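Local coordinates for protein xyloglucanase (Paenibacillus polymyxa, PDB 3ZQ9) that probably catalyses the endo-hydrolysis of beta-1,4-glucan backbones such as those of xyloglucan and cellulose, this chain being its family 44 glycoside hydrolase part, at residues L110-Y115 with Y182-E187; Y286-G291 with S325-W330. The protein carries 2 engineered substitutions. All coordinates share one frame; numbering follows the deposited sequence. Where two conformers were deposited one is given.

Contact 1: L110-Y115 with Y182-E187. With NOY ((2R,3S,4R,5R)-5-(hydroxymethyl)piperidine-2,3,4-triol), chain B.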
loop_
_atom_site.group_PDB
_atom_site.type_symbol
_atom_site.label_atom_id
_atom_site.label_comp_id
_atom_site.label_asym_id
_atom_site.label_seq_id
_atom_site.Cartn_x
_atom_site.Cartn_y
_atom_site.Cartn_z
ATOM N N LEU A 110 4.612 -4.776 14.077
ATOM C CA LEU A 110 5.047 -5.458 15.311
ATOM C C LEU A 110 6.195 -6.399 14.935
ATOM O O LEU A 110 6.272 -6.859 13.781
ATOM C CB LEU A 110 3.890 -6.245 15.967
ATOM C CG LEU A 110 2.625 -5.420 16.287
ATOM C CD1 LEU A 110 1.583 -6.325 16.883
ATOM C CD2 LEU A 110 2.999 -4.323 17.332
ATOM N N PRO A 111 7.104 -6.672 15.889
ATOM C CA PRO A 111 8.295 -7.464 15.534
ATOM C C PRO A 111 8.026 -8.977 15.618
ATOM O O PRO A 111 7.365 -9.446 16.586
ATOM C CB PRO A 111 9.322 -7.073 16.637
ATOM C CG PRO A 111 8.448 -6.824 17.869
ATOM C CD PRO A 111 7.180 -6.117 17.260
ATOM N N MET A 112 8.564 -9.736 14.658
ATOM C CA MET A 112 8.368 -11.164 14.658
ATOM C C MET A 112 9.651 -11.937 14.306
ATOM O O MET A 112 9.692 -13.170 14.351
ATOM C CB MET A 112 7.207 -11.472 13.653
ATOM C CG MET A 112 6.454 -12.705 14.010
ATOM S SD MET A 112 5.060 -13.034 12.916
ATOM C CE MET A 112 5.792 -12.996 11.285
ATOM N N ALA A 113 10.714 -11.233 13.926
ATOM C CA ALA A 113 11.938 -11.927 13.491
ATOM C C ALA A 113 12.718 -12.482 14.693
ATOM O O ALA A 113 13.535 -13.401 14.521
ATOM C CB ALA A 113 12.803 -11.011 12.631
ATOM N N GLY A 114 12.434 -11.950 15.898
ATOM C CA GLY A 114 12.786 -12.600 17.173
ATOM C C GLY A 114 13.565 -11.733 18.158
ATOM O O GLY A 114 13.604 -12.024 19.376
ATOM N N TYR A 115 14.197 -10.671 17.645
ATOM C CA TYR A 115 14.940 -9.731 18.492
ATOM C C TYR A 115 14.721 -8.278 18.059
ATOM O O TYR A 115 14.381 -8.020 16.908
ATOM C CB TYR A 115 16.461 -9.980 18.403
ATOM C CG TYR A 115 16.827 -11.409 18.835
ATOM C CD1 TYR A 115 16.759 -12.481 17.901
ATOM C CD2 TYR A 115 17.208 -11.662 20.148
ATOM C CE1 TYR A 115 17.069 -13.764 18.292
ATOM C CE2 TYR A 115 17.537 -12.961 20.553
ATOM C CZ TYR A 115 17.464 -13.989 19.617
ATOM O OH TYR A 115 17.810 -15.277 20.020
ATOM N N TYR A 182 -2.350 -3.871 12.765
ATOM C CA TYR A 182 -1.012 -4.322 13.174
ATOM C C TYR A 182 -0.509 -5.288 12.117
ATOM O O TYR A 182 -1.239 -6.241 11.750
ATOM C CB TYR A 182 -1.037 -5.031 14.552
ATOM C CG TYR A 182 -1.429 -4.100 15.678
ATOM C CD1 TYR A 182 -0.511 -3.195 16.223
ATOM C CD2 TYR A 182 -2.719 -4.123 16.185
ATOM C CE1 TYR A 182 -0.906 -2.286 17.226
ATOM C CE2 TYR A 182 -3.121 -3.246 17.221
ATOM C CZ TYR A 182 -2.207 -2.341 17.725
ATOM O OH TYR A 182 -2.590 -1.487 18.711
ATOM N N ALA A 183 0.723 -5.061 11.660
ATOM C CA ALA A 183 1.359 -5.919 10.676
ATOM C C ALA A 183 2.318 -6.885 11.365
ATOM O O ALA A 183 3.043 -6.482 12.297
ATOM C CB ALA A 183 2.162 -5.039 9.674
ATOM N N LEU A 184 2.352 -8.127 10.874
ATOM C CA LEU A 184 3.230 -9.157 11.404
ATOM C C LEU A 184 4.619 -8.964 10.765
ATOM O O LEU A 184 4.964 -9.628 9.800
ATOM C CB LEU A 184 2.655 -10.564 11.103
ATOM C CG LEU A 184 1.249 -10.793 11.691
ATOM C CD1 LEU A 184 0.697 -12.166 11.177
ATOM C CD2 LEU A 184 1.256 -10.772 13.177
ATOM N N ASP A 185 5.340 -7.986 11.298
ATOM C CA ASP A 185 6.736 -7.684 10.868
ATOM C C ASP A 185 6.685 -7.211 9.406
ATOM O O ASP A 185 5.691 -6.569 8.996
ATOM C CB ASP A 185 7.644 -8.922 11.118
ATOM C CG ASP A 185 9.120 -8.561 11.252
ATOM O OD1 ASP A 185 9.741 -8.238 10.216
ATOM O OD2 ASP A 185 9.672 -8.628 12.399
ATOM N N ASN A 186 7.733 -7.511 8.626
ATOM C CA ASN A 186 7.916 -6.916 7.290
ATOM C C ASN A 186 8.818 -7.852 6.478
ATOM O O ASN A 186 9.926 -8.184 6.935
ATOM C CB ASN A 186 8.637 -5.549 7.453
ATOM C CG ASN A 186 8.901 -4.871 6.117
ATOM O OD1 ASN A 186 10.087 -4.844 5.611
ATOM N ND2 ASN A 186 7.878 -4.346 5.532
ATOM N N GLU A 187 8.344 -8.304 5.323
ATOM C CA GLU A 187 9.195 -9.024 4.338
ATOM C C GLU A 187 10.012 -10.172 4.978
ATOM O O GLU A 187 11.243 -10.207 4.874
ATOM C CB GLU A 187 10.105 -8.051 3.561
ATOM C CG GLU A 187 9.271 -6.954 2.856
ATOM C CD GLU A 187 10.078 -6.040 1.911
ATOM O OE1 GLU A 187 11.329 -6.076 1.920
ATOM O OE2 GLU A 187 9.409 -5.283 1.110
HETATM O O4 NOY B . 12.956 0.755 1.701
HETATM C C4 NOY B . 12.539 -0.617 1.564
HETATM C C3 NOY B . 11.465 -0.967 2.616
HETATM O O3 NOY B . 11.959 -0.805 3.946
HETATM C C2 NOY B . 11.036 -2.440 2.425
HETATM N N NOY B . 10.533 -2.698 1.061
HETATM C C7 NOY B . 11.452 -2.264 -0.019
HETATM C C5 NOY B . 11.850 -0.799 0.201
HETATM C C6 NOY B . 12.704 -0.257 -0.951
HETATM O O2 NOY B . 10.052 -2.818 3.387
HETATM O O6 NOY B . 13.863 -1.079 -1.148
#
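The D185 carboxylate meets the 110-115 loop through OD2, whose anti lone pair receives M112 N at 2.7 Å in a bond of 164°; A113 N adds a weak bond to the same OD2 at 3.2 Å. On the other oxygen, OD1 takes N186 N from its anti side, 20° out of the carboxylate plane, and is also hydrogen-bonded to T51 and W191. Against the Y182 ring L110 CD1 lies obliquely, 3.8 Å from Y182 CD1. L110 and L184 pair in parallel where strands 105-110 and 181-184 lie side by side in the TIM barrel, and L110 N bonds A183 O at 2.9 Å. M112, its CG turned away from the backbone N (chi1 -152°) and its chain bent at chi3, brings SD to 3.9 Å from L184 CB, against helix 205-222. Past D185 the chain carries N186 and E187 into the active-site cleft, where E187 OE2 accepts from the piperidine N of NOY at 2.8 Å. Gripped at both oxygens, the buried D185 carboxylate is probably stabilised in its ionised form and tied to the loop after one strand and the turn after the next.

Contact 2: Y286-G291 with S325-W330. With NOY ((2R,3S,4R,5R)-5-(hydroxymethyl)piperidine-2,3,4-triol), chain B.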
loop_
_atom_site.group_PDB
_atom_site.type_symbol
_atom_site.label_atom_id
_atom_site.label_comp_id
_atom_site.label_asym_id
_atom_site.label_seq_id
_atom_site.Cartn_x
_atom_site.Cartn_y
_atom_site.Cartn_z
ATOM N N TYR A 286 6.471 -4.143 -6.300
ATOM C CA TYR A 286 7.267 -3.206 -7.053
ATOM C C TYR A 286 7.406 -3.811 -8.439
ATOM O O TYR A 286 7.981 -4.889 -8.587
ATOM C CB TYR A 286 8.641 -3.062 -6.420
ATOM C CG TYR A 286 8.575 -2.330 -5.102
ATOM C CD1 TYR A 286 8.474 -0.939 -5.080
ATOM C CD2 TYR A 286 8.631 -3.019 -3.885
ATOM C CE1 TYR A 286 8.450 -0.236 -3.870
ATOM C CE2 TYR A 286 8.562 -2.327 -2.662
ATOM C CZ TYR A 286 8.513 -0.934 -2.667
ATOM O OH TYR A 286 8.493 -0.226 -1.478
ATOM N N PRO A 287 6.804 -3.163 -9.439
ATOM C CA PRO A 287 6.800 -3.741 -10.799
ATOM C C PRO A 287 8.223 -4.151 -11.236
ATOM O O PRO A 287 9.194 -3.416 -10.998
ATOM C CB PRO A 287 6.348 -2.562 -11.635
ATOM C CG PRO A 287 5.296 -1.882 -10.750
ATOM C CD PRO A 287 5.946 -1.966 -9.330
ATOM N N GLU A 288 8.319 -5.318 -11.874
ATOM C CA GLU A 288 9.560 -5.747 -12.564
ATOM C C GLU A 288 9.510 -5.342 -14.037
ATOM O O GLU A 288 10.479 -5.547 -14.767
ATOM C CB GLU A 288 9.680 -7.281 -12.459
ATOM C CG GLU A 288 9.960 -7.759 -11.033
ATOM C CD GLU A 288 11.427 -7.740 -10.684
ATOM O OE1 GLU A 288 12.259 -7.168 -11.420
ATOM O OE2 GLU A 288 11.756 -8.299 -9.629
ATOM N N ALA A 289 8.401 -4.730 -14.445
ATOM C CA ALA A 289 8.196 -4.239 -15.821
ATOM C C ALA A 289 9.383 -3.434 -16.288
ATOM O O ALA A 289 9.844 -2.536 -15.568
ATOM C CB ALA A 289 6.925 -3.393 -15.889
ATOM N N MET A 290 9.858 -3.760 -17.495
ATOM C CA MET A 290 11.026 -3.137 -18.117
ATOM C C MET A 290 10.637 -2.353 -19.371
ATOM O O MET A 290 9.704 -2.736 -20.069
ATOM C CB MET A 290 11.995 -4.231 -18.561
ATOM C CG MET A 290 12.374 -5.210 -17.465
ATOM S SD MET A 290 13.771 -4.618 -16.523
ATOM C CE MET A 290 14.975 -4.364 -17.829
ATOM N N GLY A 291 11.367 -1.291 -19.666
ATOM C CA GLY A 291 11.261 -0.672 -20.969
ATOM C C GLY A 291 12.580 0.013 -21.229
ATOM O O GLY A 291 13.155 0.619 -20.324
ATOM N N SER A 325 8.965 -8.630 -18.228
ATOM C CA SER A 325 9.588 -8.915 -16.918
ATOM C C SER A 325 9.732 -10.434 -16.769
ATOM O O SER A 325 9.061 -11.201 -17.460
ATOM C CB SER A 325 8.722 -8.418 -15.755
ATOM O OG SER A 325 7.568 -9.281 -15.589
ATOM N N TRP A 326 10.570 -10.856 -15.832
ATOM C CA TRP A 326 10.740 -12.285 -15.553
ATOM C C TRP A 326 9.480 -12.920 -14.985
ATOM O O TRP A 326 9.258 -14.136 -15.151
ATOM C CB TRP A 326 11.929 -12.474 -14.606
ATOM C CG TRP A 326 11.713 -12.023 -13.153
ATOM C CD1 TRP A 326 12.095 -10.829 -12.587
ATOM C CD2 TRP A 326 11.100 -12.778 -12.105
ATOM N NE1 TRP A 326 11.758 -10.812 -11.263
ATOM C CE2 TRP A 326 11.147 -11.992 -10.940
ATOM C CE3 TRP A 326 10.526 -14.047 -12.034
ATOM C CZ2 TRP A 326 10.657 -12.438 -9.718
ATOM C CZ3 TRP A 326 10.019 -14.483 -10.820
ATOM C CH2 TRP A 326 10.110 -13.673 -9.671
ATOM N N ILE A 327 8.638 -12.108 -14.327
ATOM C CA ILE A 327 7.365 -12.603 -13.797
ATOM C C ILE A 327 6.428 -12.954 -14.960
ATOM O O ILE A 327 5.858 -14.046 -14.994
ATOM C CB ILE A 327 6.675 -11.573 -12.869
ATOM C CG1 ILE A 327 7.586 -11.269 -11.663
ATOM C CG2 ILE A 327 5.300 -12.119 -12.384
ATOM C CD1 ILE A 327 7.086 -10.009 -10.878
ATOM N N ALA A 328 6.310 -12.052 -15.938
ATOM C CA ALA A 328 5.491 -12.353 -17.122
ATOM C C ALA A 328 6.144 -13.474 -17.974
ATOM O O ALA A 328 5.460 -14.292 -18.565
ATOM C CB ALA A 328 5.244 -11.067 -17.954
ATOM N N GLN A 329 7.465 -13.516 -18.024
ATOM C CA GLN A 329 8.149 -14.531 -18.836
ATOM C C GLN A 329 7.926 -15.942 -18.257
ATOM O O GLN A 329 7.597 -16.898 -18.991
ATOM C CB GLN A 329 9.653 -14.218 -18.866
ATOM C CG GLN A 329 10.484 -15.310 -19.507
ATOM C CD GLN A 329 10.124 -15.479 -20.980
ATOM O OE1 GLN A 329 9.830 -14.501 -21.654
ATOM N NE2 GLN A 329 10.155 -16.727 -21.484
ATOM N N TRP A 330 8.094 -16.081 -16.948
ATOM C CA TRP A 330 8.106 -17.409 -16.346
ATOM C C TRP A 330 6.916 -17.731 -15.472
ATOM O O TRP A 330 6.819 -18.860 -14.991
ATOM C CB TRP A 330 9.387 -17.602 -15.520
ATOM C CG TRP A 330 10.615 -17.586 -16.322
ATOM C CD1 TRP A 330 11.505 -16.554 -16.462
ATOM C CD2 TRP A 330 11.121 -18.674 -17.116
ATOM N NE1 TRP A 330 12.534 -16.935 -17.315
ATOM C CE2 TRP A 330 12.317 -18.230 -17.723
ATOM C CE3 TRP A 330 10.661 -19.979 -17.385
ATOM C CZ2 TRP A 330 13.075 -19.053 -18.571
ATOM C CZ3 TRP A 330 11.418 -20.806 -18.233
ATOM C CH2 TRP A 330 12.611 -20.333 -18.816
HETATM O O4 NOY B . 12.956 0.755 1.701
HETATM C C4 NOY B . 12.539 -0.617 1.564
HETATM C C3 NOY B . 11.465 -0.967 2.616
HETATM O O3 NOY B . 11.959 -0.805 3.946
HETATM C C2 NOY B . 11.036 -2.440 2.425
HETATM N N NOY B . 10.533 -2.698 1.061
HETATM C C7 NOY B . 11.452 -2.264 -0.019
HETATM C C5 NOY B . 11.850 -0.799 0.201
HETATM C C6 NOY B . 12.704 -0.257 -0.951
HETATM O O2 NOY B . 10.052 -2.818 3.387
HETATM O O6 NOY B . 13.863 -1.079 -1.148
#
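E288 meets S325 and W326 where a loop following barrel strand 280-285 of the TIM barrel packs on the N-terminus of helix 326-331, with S325 at the N-cap. The tight part is small and mostly carbon: E288 CB sits 3.6 Å from S325 CB, which also lies 3.5 Å from E288 O, and E288 CG rests 3.7 Å from I327 CD1, the two side chains crossing at about a right angle. The outer side is looser and polar. There a bend at chi2 (-85°) brings the E288 carboxylate to the indole edge of the exposed W326, whose NE1 donates to OE2 at 3.0 Å. The acceptor lies close to the indole plane, but the N-H arrives from above the carboxylate, 81° out of its plane. I327 CG1 lies over the centre of one indole face, and F236 touches both W326 and I327. R295 makes a long, weak ion pair with E288 OE1 and hydrogen-bonds the Y286 and P287 carbonyl oxygens. Shortening E288 to an alanine would probably leave the W326 indole N-H without its carboxylate mate and open a gap beside I327 CD1. At the inner end of the loop, Y286 is hydrogen-bonded through OH to E358 and reaches the ligand NOY. At the helix start, S325 OG, also bonded to E323, accepts from A328 N at 3.1 Å in a nearly straight capping bond of 174°.

How the contacts relate
Contacts 1 and 2 lie 28 Å apart between centres and do not touch, although their nearest atoms come within about 5 Å. Contact 1 joins the ends of strands 105-110 and 181-184, third and fourth in the barrel; 286-291 follows strand 280-285, the sixth. Each contact sends a side chain to NOY: E187 from contact 1 and Y286 from contact 2. E358, on strand 353-359, links them, since it bonds both NOY and Y286, while H284, just ahead of 286-291, bonds E187. D185 stands behind the ligand-binding residues, probably as a second-shell group, its side chain about 11 Å from a bound glucose; the packing of E288 on helix 326-331 lies away from the calcium site.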